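Local coordinates for amphiphysin (Drosophila melanogaster, PDB 1URU), which probably senses or stabilises membrane curvature during endocytosis, through a BAR domain that pairs into an elongated coiled-coil dimer, at residues 144-156 with 168-180. Numbering follows the deposited sequence.
Sequences DYDGQRHSFQNLQ and LTKGREQLEEARR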
loop_
_atom_site.group_PDB
_atom_site.type_symbol
_atom_site.label_atom_id
_atom_site.label_comp_id
_atom_site.label_asym_id
_atom_site.label_seq_id
_atom_site.Cartn_x
_atom_site.Cartn_y
_atom_site.Cartn_z
ATOM N N ASP A 144 46.266 -2.895 23.879
ATOM C CA ASP A 144 46.926 -3.929 24.669
ATOM C C ASP A 144 48.419 -3.930 24.322
ATOM O O ASP A 144 49.266 -4.084 25.202
ATOM C CB ASP A 144 46.281 -5.295 24.381
ATOM C CG ASP A 144 46.868 -6.441 25.228
ATOM O OD1 ASP A 144 47.216 -7.490 24.633
ATOM O OD2 ASP A 144 47.002 -6.402 26.479
ATOM N N TYR A 145 48.719 -3.731 23.037
ATOM C CA TYR A 145 50.087 -3.764 22.507
ATOM C C TYR A 145 50.861 -2.526 22.915
ATOM O O TYR A 145 52.002 -2.648 23.345
ATOM C CB TYR A 145 50.050 -3.924 20.980
ATOM C CG TYR A 145 51.288 -3.527 20.177
ATOM C CD1 TYR A 145 52.581 -3.783 20.626
ATOM C CD2 TYR A 145 51.144 -2.931 18.918
ATOM C CE1 TYR A 145 53.705 -3.417 19.851
ATOM C CE2 TYR A 145 52.244 -2.569 18.137
ATOM C CZ TYR A 145 53.522 -2.813 18.602
ATOM O OH TYR A 145 54.600 -2.458 17.807
ATOM N N ASP A 146 50.250 -1.348 22.777
ATOM C CA ASP A 146 50.835 -0.094 23.271
ATOM C C ASP A 146 50.899 -0.141 24.807
ATOM O O ASP A 146 51.819 0.403 25.410
ATOM C CB ASP A 146 50.040 1.153 22.792
ATOM C CG ASP A 146 50.534 1.714 21.430
ATOM O OD1 ASP A 146 51.753 1.658 21.137
ATOM O OD2 ASP A 146 49.773 2.252 20.592
ATOM N N GLY A 147 49.936 -0.823 25.429
ATOM C CA GLY A 147 49.898 -0.964 26.876
ATOM C C GLY A 147 51.015 -1.839 27.421
ATOM O O GLY A 147 51.257 -1.838 28.629
ATOM N N GLN A 148 51.676 -2.595 26.538
ATOM C CA GLN A 148 52.826 -3.440 26.890
ATOM C C GLN A 148 54.159 -2.872 26.406
ATOM O O GLN A 148 55.199 -3.255 26.935
ATOM C CB GLN A 148 52.644 -4.847 26.331
ATOM C CG GLN A 148 51.594 -5.627 27.063
ATOM C CD GLN A 148 51.490 -7.041 26.569
ATOM O OE1 GLN A 148 52.438 -7.813 26.697
ATOM N NE2 GLN A 148 50.340 -7.395 26.006
ATOM N N ARG A 149 54.120 -1.992 25.400
ATOM C CA ARG A 149 55.293 -1.228 24.957
ATOM C C ARG A 149 55.712 -0.281 26.073
ATOM O O ARG A 149 56.870 -0.252 26.464
ATOM C CB ARG A 149 54.998 -0.407 23.695
ATOM C CG ARG A 149 55.358 -1.101 22.380
ATOM C CD ARG A 149 56.524 -0.465 21.591
ATOM N NE ARG A 149 57.539 -1.456 21.183
ATOM C CZ ARG A 149 58.838 -1.196 20.952
ATOM N NH1 ARG A 149 59.337 0.039 21.062
ATOM N NH2 ARG A 149 59.650 -2.192 20.598
ATOM N N HIS A 150 54.752 0.508 26.552
ATOM C CA HIS A 150 54.885 1.298 27.787
ATOM C C HIS A 150 55.366 0.406 28.961
ATOM O O HIS A 150 56.477 0.602 29.462
ATOM C CB HIS A 150 53.545 2.041 28.072
ATOM C CG HIS A 150 53.309 2.419 29.509
ATOM N ND1 HIS A 150 54.325 2.700 30.401
ATOM C CD2 HIS A 150 52.152 2.586 30.198
ATOM C CE1 HIS A 150 53.807 2.996 31.582
ATOM N NE2 HIS A 150 52.490 2.936 31.485
ATOM N N SER A 151 54.555 -0.579 29.362
ATOM C CA SER A 151 54.877 -1.483 30.486
ATOM C C SER A 151 56.283 -2.111 30.414
ATOM O O SER A 151 56.933 -2.284 31.449
ATOM C CB SER A 151 53.815 -2.594 30.594
ATOM O OG SER A 151 54.261 -3.690 31.374
ATOM N N PHE A 152 56.743 -2.431 29.199
ATOM C CA PHE A 152 58.016 -3.124 28.976
ATOM C C PHE A 152 59.199 -2.148 28.758
ATOM O O PHE A 152 60.362 -2.536 28.912
ATOM C CB PHE A 152 57.890 -4.107 27.792
ATOM C CG PHE A 152 59.161 -4.862 27.487
ATOM C CD1 PHE A 152 59.475 -6.033 28.174
ATOM C CD2 PHE A 152 60.057 -4.381 26.534
ATOM C CE1 PHE A 152 60.650 -6.714 27.906
ATOM C CE2 PHE A 152 61.228 -5.055 26.265
ATOM C CZ PHE A 152 61.526 -6.224 26.953
ATOM N N GLN A 153 58.907 -0.894 28.406
ATOM C CA GLN A 153 59.938 0.147 28.311
ATOM C C GLN A 153 60.383 0.648 29.693
ATOM O O GLN A 153 61.557 0.987 29.867
ATOM C CB GLN A 153 59.466 1.325 27.452
ATOM C CG GLN A 153 59.741 1.125 25.960
ATOM C CD GLN A 153 59.176 2.240 25.089
ATOM O OE1 GLN A 153 58.164 2.859 25.428
ATOM N NE2 GLN A 153 59.831 2.492 23.957
ATOM N N ASN A 154 59.454 0.709 30.654
ATOM C CA ASN A 154 59.786 0.977 32.069
ATOM C C ASN A 154 59.942 -0.326 32.904
ATOM O O ASN A 154 59.783 -0.335 34.131
ATOM C CB ASN A 154 58.828 2.034 32.710
ATOM C CG ASN A 154 57.434 1.479 33.105
ATOM O OD1 ASN A 154 57.149 0.282 33.009
ATOM N ND2 ASN A 154 56.565 2.381 33.565
ATOM N N LEU A 155 60.224 -1.421 32.194
ATOM C CA LEU A 155 60.830 -2.631 32.748
ATOM C C LEU A 155 62.321 -2.622 32.356
ATOM O O LEU A 155 63.178 -2.964 33.177
ATOM C CB LEU A 155 60.117 -3.882 32.197
ATOM C CG LEU A 155 60.041 -5.193 33.015
ATOM C CD1 LEU A 155 61.425 -5.716 33.354
ATOM C CD2 LEU A 155 59.199 -5.053 34.297
ATOM N N GLN A 156 62.600 -2.238 31.099
ATOM C CA GLN A 156 63.961 -2.013 30.568
ATOM C C GLN A 156 64.691 -0.945 31.382
ATOM O O GLN A 156 65.875 -1.080 31.686
ATOM C CB GLN A 156 63.921 -1.554 29.086
ATOM C CG GLN A 156 63.906 -2.682 28.023
ATOM C CD GLN A 156 63.646 -2.184 26.575
ATOM O OE1 GLN A 156 64.156 -2.766 25.605
ATOM N NE2 GLN A 156 62.847 -1.127 26.439
ATOM N N LEU A 168 61.501 -11.963 33.893
ATOM C CA LEU A 168 60.499 -10.886 33.835
ATOM C C LEU A 168 60.572 -10.097 32.518
ATOM O O LEU A 168 59.536 -9.737 31.969
ATOM C CB LEU A 168 60.616 -9.933 35.059
ATOM C CG LEU A 168 60.434 -10.516 36.488
ATOM C CD1 LEU A 168 61.087 -9.646 37.585
ATOM C CD2 LEU A 168 58.951 -10.760 36.826
ATOM N N THR A 169 61.780 -9.833 32.013
ATOM C CA THR A 169 61.933 -9.217 30.683
ATOM C C THR A 169 61.844 -10.238 29.552
ATOM O O THR A 169 62.108 -9.895 28.409
ATOM C CB THR A 169 63.273 -8.455 30.506
ATOM O OG1 THR A 169 64.369 -9.370 30.624
ATOM C CG2 THR A 169 63.496 -7.431 31.579
ATOM N N LYS A 170 61.518 -11.488 29.857
ATOM C CA LYS A 170 61.096 -12.412 28.820
ATOM C C LYS A 170 59.566 -12.583 28.891
ATOM O O LYS A 170 59.025 -13.656 28.664
ATOM C CB LYS A 170 61.870 -13.715 28.929
ATOM C CG LYS A 170 63.391 -13.503 28.929
ATOM C CD LYS A 170 64.145 -14.761 29.374
ATOM C CE LYS A 170 65.166 -14.453 30.484
ATOM N NZ LYS A 170 65.959 -15.638 30.914
ATOM N N GLY A 171 58.899 -11.492 29.272
ATOM C CA GLY A 171 57.580 -11.144 28.786
ATOM C C GLY A 171 57.764 -10.223 27.576
ATOM O O GLY A 171 56.801 -9.644 27.063
ATOM N N ARG A 172 59.021 -10.059 27.143
ATOM C CA ARG A 172 59.362 -9.638 25.778
ATOM C C ARG A 172 58.761 -10.587 24.734
ATOM O O ARG A 172 58.415 -10.144 23.648
ATOM C CB ARG A 172 60.891 -9.588 25.595
ATOM C CG ARG A 172 61.389 -9.194 24.189
ATOM C CD ARG A 172 62.840 -9.603 23.842
ATOM N NE ARG A 172 63.887 -8.926 24.621
ATOM C CZ ARG A 172 64.149 -7.599 24.641
ATOM N NH1 ARG A 172 63.430 -6.722 23.941
ATOM N NH2 ARG A 172 65.148 -7.138 25.395
ATOM N N GLU A 173 58.650 -11.881 25.051
ATOM C CA GLU A 173 58.022 -12.845 24.140
ATOM C C GLU A 173 56.534 -12.558 24.019
ATOM O O GLU A 173 55.916 -12.840 22.991
ATOM C CB GLU A 173 58.163 -14.279 24.641
ATOM C CG GLU A 173 59.582 -14.773 24.895
ATOM C CD GLU A 173 59.620 -15.848 25.983
ATOM O OE1 GLU A 173 58.564 -16.509 26.208
ATOM O OE2 GLU A 173 60.692 -16.032 26.614
ATOM N N GLN A 174 55.977 -12.026 25.103
ATOM C CA GLN A 174 54.555 -11.722 25.214
ATOM C C GLN A 174 54.188 -10.433 24.463
ATOM O O GLN A 174 53.090 -10.315 23.915
ATOM C CB GLN A 174 54.189 -11.604 26.696
ATOM C CG GLN A 174 52.785 -12.087 27.084
ATOM C CD GLN A 174 52.374 -11.586 28.475
ATOM O OE1 GLN A 174 51.178 -11.428 28.759
ATOM N NE2 GLN A 174 53.365 -11.328 29.338
ATOM N N LEU A 175 55.110 -9.472 24.454
ATOM C CA LEU A 175 54.992 -8.251 23.651
ATOM C C LEU A 175 54.997 -8.573 22.155
ATOM O O LEU A 175 54.223 -8.004 21.389
ATOM C CB LEU A 175 56.162 -7.318 23.971
ATOM C CG LEU A 175 56.347 -6.026 23.175
ATOM C CD1 LEU A 175 55.364 -4.969 23.663
ATOM C CD2 LEU A 175 57.772 -5.530 23.309
ATOM N N GLU A 176 55.863 -9.487 21.737
ATOM C CA GLU A 176 55.899 -9.892 20.343
ATOM C C GLU A 176 54.667 -10.678 19.964
ATOM O O GLU A 176 54.431 -10.905 18.796
ATOM C CB GLU A 176 57.136 -10.742 20.032
ATOM C CG GLU A 176 58.480 -10.078 20.330
ATOM C CD GLU A 176 58.709 -8.787 19.563
ATOM O OE1 GLU A 176 58.081 -8.595 18.488
ATOM O OE2 GLU A 176 59.521 -7.967 20.051
ATOM N N GLU A 177 53.905 -11.145 20.944
ATOM C CA GLU A 177 52.623 -11.759 20.651
ATOM C C GLU A 177 51.614 -10.680 20.308
ATOM O O GLU A 177 50.910 -10.789 19.321
ATOM C CB GLU A 177 52.094 -12.580 21.830
ATOM C CG GLU A 177 52.994 -13.711 22.300
ATOM C CD GLU A 177 53.285 -14.769 21.241
ATOM O OE1 GLU A 177 52.668 -14.754 20.127
ATOM O OE2 GLU A 177 54.147 -15.635 21.548
ATOM N N ALA A 178 51.537 -9.640 21.132
ATOM C CA ALA A 178 50.542 -8.590 20.928
ATOM C C ALA A 178 50.799 -7.818 19.624
ATOM O O ALA A 178 49.875 -7.271 19.027
ATOM C CB ALA A 178 50.510 -7.645 22.126
ATOM N N ARG A 179 52.055 -7.799 19.190
ATOM C CA ARG A 179 52.446 -7.095 17.982
ATOM C C ARG A 179 52.305 -7.983 16.746
ATOM O O ARG A 179 51.915 -7.504 15.711
ATOM C CB ARG A 179 53.868 -6.570 18.123
ATOM C CG ARG A 179 54.465 -5.962 16.864
ATOM C CD ARG A 179 55.750 -6.661 16.389
ATOM N NE ARG A 179 56.797 -6.585 17.420
ATOM C CZ ARG A 179 57.503 -5.477 17.710
ATOM N NH1 ARG A 179 57.290 -4.332 17.054
ATOM N NH2 ARG A 179 58.419 -5.511 18.672
ATOM N N ARG A 180 52.633 -9.262 16.841
ATOM C CA ARG A 180 52.344 -10.188 15.745
ATOM C C ARG A 180 50.830 -10.215 15.518
ATOM O O ARG A 180 50.352 -10.107 14.390
ATOM C CB ARG A 180 52.879 -11.598 16.054
ATOM C CG ARG A 180 52.631 -12.696 14.961
ATOM C CD ARG A 180 53.855 -12.995 14.037
ATOM N NE ARG A 180 53.510 -13.412 12.656
ATOM C CZ ARG A 180 54.398 -13.552 11.650
ATOM N NH1 ARG A 180 55.693 -13.306 11.849
ATOM N NH2 ARG A 180 53.996 -13.933 10.437
#
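Leu175 fits as a knob into a hole formed by Tyr145, Gln148, Arg149 and Phe152. Its two methyls divide the work: Leu175 CD1 lies 3.8 Å from Gln148 CB, while Leu175 CD2 approaches Phe152 CD2 at 4.1 Å. The Phe152 side chain, with CG anti to the backbone N, reaches across to the turn just before the other helix, where Thr169 O meets Phe152 CE1 at the ring edge, in plane, at 3.5 Å. The guanidinium of Arg172 turns one face to CZ of this ring, the two planes 72° apart, so the pair is not a parallel stack. Toward the other end, Tyr145 receives Arg179 CB over a face, 3.9 Å from the ring centroid and 23° off its normal, a CH-pi contact; Tyr145 CB meanwhile packs on CB of Ala178 at 3.9 Å. These layers join helices 92-156 and 172-239, whose local axes run antiparallel (151°) and approach to 8.9 Å. They belong to the long coiled-coil of the BAR domain, here at the distal end of an arm, where an irregular loop links the two helices. In the second shell, Glu176 orients Arg179 from one turn back, taking Arg179 NE on Glu176 OE1 at 2.6 Å and NH2 on OE2, a side-on salt bridge that may also offset the nearby positive charge of Arg149. Replacing Arg179 by an alanine would keep CB over the ring but would probably leave the Glu176 carboxylate without this mate and the hydroxyl end of Tyr145 less covered. Beyond Phe152, Thr169 also makes a weak hydrogen bond through OG1 to Val166 O in the loop.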